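Local coordinates for protein extracellular invertase (Aspergillus kawachii, PDB 5XH8) that probably hydrolyses terminal beta-fructofuranosides such as sucrose and transfers fructosyl groups with high activity, as a family 32 glycoside hydrolase, at residues 284-296 against 306-320. Sequence-based numbering, arbitrary orientation.
With NA (sodium ion), chain B.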
loop_
_atom_site.group_PDB
_atom_site.type_symbol
_atom_site.label_atom_id
_atom_site.label_comp_id
_atom_site.label_asym_id
_atom_site.label_seq_id
_atom_site.Cartn_x
_atom_site.Cartn_y
_atom_site.Cartn_z
ATOM N N THR A 284 -17.430 11.053 -17.767
ATOM C CA THR A 284 -16.926 10.596 -19.045
ATOM C C THR A 284 -18.102 10.570 -20.006
ATOM O O THR A 284 -19.038 9.804 -19.790
ATOM C CB THR A 284 -16.309 9.195 -18.932
ATOM O OG1 THR A 284 -15.171 9.275 -18.073
ATOM C CG2 THR A 284 -15.886 8.697 -20.316
ATOM N N SER A 285 -18.069 11.412 -21.045
ATOM C CA SER A 285 -19.244 11.551 -21.930
ATOM C C SER A 285 -19.154 10.608 -23.098
ATOM O O SER A 285 -20.182 10.225 -23.626
ATOM C CB SER A 285 -19.426 12.997 -22.423
ATOM O OG SER A 285 -18.226 13.427 -23.028
ATOM N N ILE A 286 -17.939 10.207 -23.478
ATOM C CA ILE A 286 -17.722 9.322 -24.628
ATOM C C ILE A 286 -16.909 8.094 -24.195
ATOM O O ILE A 286 -15.796 8.245 -23.719
ATOM C CB ILE A 286 -16.955 10.072 -25.764
ATOM C CG1 ILE A 286 -17.654 11.410 -26.139
ATOM C CG2 ILE A 286 -16.802 9.188 -26.990
ATOM C CD1 ILE A 286 -19.078 11.251 -26.667
ATOM N N HIS A 287 -17.450 6.889 -24.399
ATOM C CA HIS A 287 -16.726 5.655 -24.091
ATOM C C HIS A 287 -16.424 4.937 -25.402
ATOM O O HIS A 287 -17.268 4.193 -25.914
ATOM C CB HIS A 287 -17.579 4.773 -23.155
ATOM C CG HIS A 287 -17.769 5.330 -21.772
ATOM N ND1 HIS A 287 -18.707 6.301 -21.476
ATOM C CD2 HIS A 287 -17.159 5.032 -20.597
ATOM C CE1 HIS A 287 -18.677 6.562 -20.179
ATOM N NE2 HIS A 287 -17.729 5.822 -19.628
ATOM N N ASP A 288 -15.230 5.155 -25.953
ATOM C CA ASP A 288 -14.813 4.505 -27.208
ATOM C C ASP A 288 -14.158 3.139 -26.974
ATOM O O ASP A 288 -13.266 3.047 -26.144
ATOM C CB ASP A 288 -13.806 5.378 -27.961
ATOM C CG ASP A 288 -14.435 6.596 -28.611
ATOM O OD1 ASP A 288 -15.682 6.634 -28.797
ATOM O OD2 ASP A 288 -13.645 7.515 -28.927
ATOM N N MET A 289 -14.592 2.109 -27.722
ATOM C CA MET A 289 -14.099 0.738 -27.604
ATOM C C MET A 289 -13.212 0.424 -28.803
ATOM O O MET A 289 -13.682 -0.056 -29.856
ATOM C CB MET A 289 -15.242 -0.265 -27.512
ATOM C CG MET A 289 -14.825 -1.683 -27.121
ATOM S SD MET A 289 -13.758 -1.769 -25.662
ATOM C CE MET A 289 -12.162 -2.220 -26.349
ATOM N N LEU A 290 -11.926 0.705 -28.631
ATOM C CA LEU A 290 -10.952 0.684 -29.736
ATOM C C LEU A 290 -10.066 -0.565 -29.788
ATOM O O LEU A 290 -9.840 -1.240 -28.769
ATOM C CB LEU A 290 -10.069 1.929 -29.650
ATOM C CG LEU A 290 -10.723 3.295 -29.536
ATOM C CD1 LEU A 290 -9.666 4.393 -29.433
ATOM C CD2 LEU A 290 -11.624 3.551 -30.724
ATOM N N TRP A 291 -9.594 -0.872 -31.001
ATOM C CA TRP A 291 -8.477 -1.799 -31.234
ATOM C C TRP A 291 -7.361 -1.031 -31.946
ATOM O O TRP A 291 -7.616 -0.013 -32.617
ATOM C CB TRP A 291 -8.892 -3.041 -32.041
ATOM C CG TRP A 291 -9.268 -2.756 -33.499
ATOM C CD1 TRP A 291 -10.525 -2.585 -33.986
ATOM C CD2 TRP A 291 -8.377 -2.616 -34.624
ATOM N NE1 TRP A 291 -10.491 -2.354 -35.340
ATOM C CE2 TRP A 291 -9.189 -2.366 -35.768
ATOM C CE3 TRP A 291 -6.976 -2.686 -34.782
ATOM C CZ2 TRP A 291 -8.650 -2.161 -37.068
ATOM C CZ3 TRP A 291 -6.429 -2.479 -36.090
ATOM C CH2 TRP A 291 -7.277 -2.214 -37.204
ATOM N N VAL A 292 -6.126 -1.499 -31.763
ATOM C CA VAL A 292 -4.935 -0.823 -32.303
ATOM C C VAL A 292 -3.894 -1.854 -32.649
ATOM O O VAL A 292 -3.592 -2.729 -31.829
ATOM C CB VAL A 292 -4.288 0.154 -31.300
ATOM C CG1 VAL A 292 -3.215 1.007 -31.984
ATOM C CG2 VAL A 292 -5.327 1.057 -30.670
ATOM N N SER A 293 -3.359 -1.744 -33.872
ATOM C CA SER A 293 -2.237 -2.568 -34.335
ATOM C C SER A 293 -0.979 -1.745 -34.186
ATOM O O SER A 293 -1.015 -0.542 -34.364
ATOM C CB SER A 293 -2.417 -2.933 -35.821
ATOM O OG SER A 293 -1.302 -3.676 -36.292
ATOM N N GLY A 294 0.131 -2.379 -33.859
ATOM C CA GLY A 294 1.376 -1.659 -33.765
ATOM C C GLY A 294 2.613 -2.516 -33.807
ATOM O O GLY A 294 2.558 -3.738 -33.615
ATOM N N THR A 295 3.740 -1.859 -34.066
ATOM C CA THR A 295 5.032 -2.537 -34.065
ATOM C C THR A 295 5.694 -2.192 -32.754
ATOM O O THR A 295 5.453 -1.128 -32.179
ATOM C CB THR A 295 5.930 -2.109 -35.255
ATOM O OG1 THR A 295 6.092 -0.689 -35.238
ATOM C CG2 THR A 295 5.316 -2.530 -36.617
ATOM N N VAL A 296 6.543 -3.094 -32.295
ATOM C CA VAL A 296 7.237 -2.930 -31.053
ATOM C C VAL A 296 8.723 -2.821 -31.329
ATOM O O VAL A 296 9.303 -3.722 -31.895
ATOM C CB VAL A 296 6.952 -4.118 -30.128
ATOM C CG1 VAL A 296 7.644 -3.927 -28.794
ATOM C CG2 VAL A 296 5.448 -4.236 -29.905
ATOM N N PRO A 306 1.688 2.544 -32.904
ATOM C CA PRO A 306 0.493 2.249 -33.695
ATOM C C PRO A 306 0.661 2.445 -35.212
ATOM O O PRO A 306 1.149 3.497 -35.643
ATOM C CB PRO A 306 -0.528 3.263 -33.173
ATOM C CG PRO A 306 -0.088 3.574 -31.793
ATOM C CD PRO A 306 1.410 3.527 -31.842
ATOM N N ASN A 307 0.214 1.473 -36.005
ATOM C CA ASN A 307 0.182 1.634 -37.471
ATOM C C ASN A 307 -1.212 1.618 -38.096
ATOM O O ASN A 307 -1.350 1.970 -39.268
ATOM C CB ASN A 307 1.095 0.618 -38.160
ATOM C CG ASN A 307 0.884 -0.786 -37.665
ATOM O OD1 ASN A 307 -0.243 -1.199 -37.352
ATOM N ND2 ASN A 307 1.973 -1.527 -37.560
ATOM N N MET A 308 -2.223 1.196 -37.331
ATOM C CA MET A 308 -3.624 1.326 -37.717
ATOM C C MET A 308 -4.511 1.101 -36.481
ATOM O O MET A 308 -4.065 0.540 -35.478
ATOM C CB MET A 308 -3.998 0.346 -38.843
ATOM C CG MET A 308 -3.653 -1.115 -38.577
ATOM S SD MET A 308 -4.145 -2.255 -39.886
ATOM C CE MET A 308 -3.694 -3.856 -39.248
ATOM N N ALA A 309 -5.758 1.548 -36.560
ATOM C CA ALA A 309 -6.670 1.449 -35.427
ATOM C C ALA A 309 -8.116 1.606 -35.880
ATOM O O ALA A 309 -8.411 2.227 -36.932
ATOM C CB ALA A 309 -6.327 2.498 -34.388
ATOM N N GLY A 310 -9.013 1.037 -35.077
ATOM C CA GLY A 310 -10.442 1.077 -35.357
ATOM C C GLY A 310 -11.232 0.816 -34.099
ATOM O O GLY A 310 -10.682 0.907 -32.991
ATOM N N PHE A 311 -12.507 0.479 -34.278
ATOM C CA PHE A 311 -13.389 0.144 -33.162
ATOM C C PHE A 311 -13.590 -1.367 -33.118
ATOM O O PHE A 311 -13.840 -1.994 -34.152
ATOM C CB PHE A 311 -14.742 0.834 -33.299
ATOM C CG PHE A 311 -14.737 2.275 -32.899
ATOM C CD1 PHE A 311 -14.294 3.254 -33.786
ATOM C CD2 PHE A 311 -15.202 2.676 -31.642
ATOM C CE1 PHE A 311 -14.299 4.583 -33.426
ATOM C CE2 PHE A 311 -15.211 4.020 -31.277
ATOM C CZ PHE A 311 -14.763 4.978 -32.175
ATOM N N LEU A 312 -13.423 -1.966 -31.937
ATOM C CA LEU A 312 -13.869 -3.328 -31.700
ATOM C C LEU A 312 -15.416 -3.396 -31.690
ATOM O O LEU A 312 -16.028 -4.427 -32.067
ATOM C CB LEU A 312 -13.272 -3.842 -30.395
ATOM C CG LEU A 312 -13.634 -5.258 -29.963
ATOM C CD1 LEU A 312 -13.281 -6.293 -31.024
ATOM C CD2 LEU A 312 -12.937 -5.553 -28.661
ATOM N N ASP A 313 -16.039 -2.324 -31.230
ATOM C CA ASP A 313 -17.496 -2.174 -31.366
ATOM C C ASP A 313 -17.840 -0.696 -31.363
ATOM O O ASP A 313 -17.420 0.041 -30.462
ATOM C CB ASP A 313 -18.302 -2.911 -30.273
ATOM C CG ASP A 313 -19.766 -3.083 -30.673
ATOM O OD1 ASP A 313 -20.539 -2.112 -30.517
ATOM O OD2 ASP A 313 -20.135 -4.157 -31.191
ATOM N N TRP A 314 -18.600 -0.281 -32.382
ATOM C CA TRP A 314 -19.001 1.118 -32.563
ATOM C C TRP A 314 -20.143 1.550 -31.644
ATOM O O TRP A 314 -20.474 2.739 -31.606
ATOM C CB TRP A 314 -19.375 1.404 -34.048
ATOM C CG TRP A 314 -18.213 1.504 -34.985
ATOM C CD1 TRP A 314 -17.607 0.482 -35.663
ATOM C CD2 TRP A 314 -17.525 2.695 -35.360
ATOM N NE1 TRP A 314 -16.574 0.965 -36.418
ATOM C CE2 TRP A 314 -16.505 2.321 -36.259
ATOM C CE3 TRP A 314 -17.670 4.049 -35.023
ATOM C CZ2 TRP A 314 -15.633 3.247 -36.824
ATOM C CZ3 TRP A 314 -16.809 4.971 -35.584
ATOM C CH2 TRP A 314 -15.794 4.563 -36.473
ATOM N N GLY A 315 -20.752 0.617 -30.909
ATOM C CA GLY A 315 -21.855 0.967 -30.003
ATOM C C GLY A 315 -21.481 2.028 -28.984
ATOM O O GLY A 315 -20.381 1.991 -28.396
ATOM N N PHE A 316 -22.360 3.004 -28.807
ATOM C CA PHE A 316 -22.188 4.034 -27.774
ATOM C C PHE A 316 -21.994 3.363 -26.387
ATOM O O PHE A 316 -21.066 3.721 -25.661
ATOM C CB PHE A 316 -23.378 5.008 -27.776
ATOM C CG PHE A 316 -23.270 6.122 -26.766
ATOM C CD1 PHE A 316 -23.655 5.917 -25.423
ATOM C CD2 PHE A 316 -22.811 7.381 -27.141
ATOM C CE1 PHE A 316 -23.574 6.930 -24.493
ATOM C CE2 PHE A 316 -22.719 8.404 -26.209
ATOM C CZ PHE A 316 -23.113 8.182 -24.891
ATOM N N SER A 317 -22.811 2.348 -26.098
ATOM C CA SER A 317 -22.816 1.647 -24.811
ATOM C C SER A 317 -21.841 0.461 -24.747
ATOM O O SER A 317 -21.770 -0.222 -23.726
ATOM C CB SER A 317 -24.253 1.197 -24.479
ATOM O OG SER A 317 -25.121 2.327 -24.346
ATOM N N SER A 318 -21.105 0.227 -25.828
ATOM C CA SER A 318 -20.121 -0.832 -25.929
ATOM C C SER A 318 -18.789 -0.374 -25.384
ATOM O O SER A 318 -18.328 0.692 -25.766
ATOM C CB SER A 318 -19.918 -1.229 -27.389
ATOM O OG SER A 318 -21.109 -1.728 -27.940
ATOM N N TYR A 319 -18.159 -1.179 -24.518
ATOM C CA TYR A 319 -16.954 -0.754 -23.799
ATOM C C TYR A 319 -16.249 -1.904 -23.077
ATOM O O TYR A 319 -16.742 -3.025 -23.073
ATOM C CB TYR A 319 -17.317 0.353 -22.796
ATOM C CG TYR A 319 -16.177 1.254 -22.361
ATOM C CD1 TYR A 319 -15.442 1.995 -23.304
ATOM C CD2 TYR A 319 -15.874 1.424 -21.007
ATOM C CE1 TYR A 319 -14.433 2.840 -22.911
ATOM C CE2 TYR A 319 -14.840 2.243 -20.614
ATOM C CZ TYR A 319 -14.126 2.964 -21.567
ATOM O OH TYR A 319 -13.070 3.782 -21.208
ATOM N N ALA A 320 -15.058 -1.618 -22.540
ATOM C CA ALA A 320 -14.443 -2.437 -21.489
ATOM C C ALA A 320 -14.158 -3.853 -21.898
ATOM O O ALA A 320 -14.229 -4.746 -21.060
ATOM C CB ALA A 320 -15.323 -2.426 -20.232
HETATM NA NA NA B . -18.691 2.750 -26.912
HETATM O O HOH W 1 -20.098 6.360 -25.401
HETATM O O HOH W 2 -17.302 2.371 -28.853
#
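Trp291 and Gly310 form an antiparallel hydrogen-bonded pair midway along a beta hairpin of the propeller domain; at one end a sodium ion is held between strand 286-298, the loop after Leu312 and the start of strand 318-326. Two hydrogen bonds join them, Trp291 N to Gly310 O (2.9 Å) and Gly310 N to Trp291 O. Because Gly310 has no side chain, the indole of Trp291 can lie flat over its backbone: with CG wedged between backbone N and carbonyl carbon (chi1 68°), the five-membered ring covers Gly310 CA and the six-membered ring Ala309 CA, while the sulfur of Met308 meets the ring edge. At the next pair, Leu290 CD2 sits almost centrally over the Phe311 ring, 3.6 Å from its centroid, and Asp288 OD1 touches the ring edge. A beta bulge shifts the register between Ser293 and Gly294. The hairpin closes the outer side of a four-stranded blade characteristic of the family 32 five-bladed beta-propeller; strand 265-274 flanks 286-298 on its other side. Beyond Leu312, whose N hydrogen-bonds to Met289 O, the chain loops round the sodium, held by His287 O (2.3 Å), the carbonyl oxygens of Gly315 and Ser318, a longer bond from Phe316 O (2.9 Å) and one water. That water also links Met289 N to Asp313 O. Asp313 OD1 shapes the loop as an Asx turn, accepting from Gly315 N and, across its carboxylate plane, from Ser318 OG. The edge of His287 meets the face of Tyr319 in a T-shaped pair, planes at 85°, and Tyr319 OH hydrogen-bonds to Glu248.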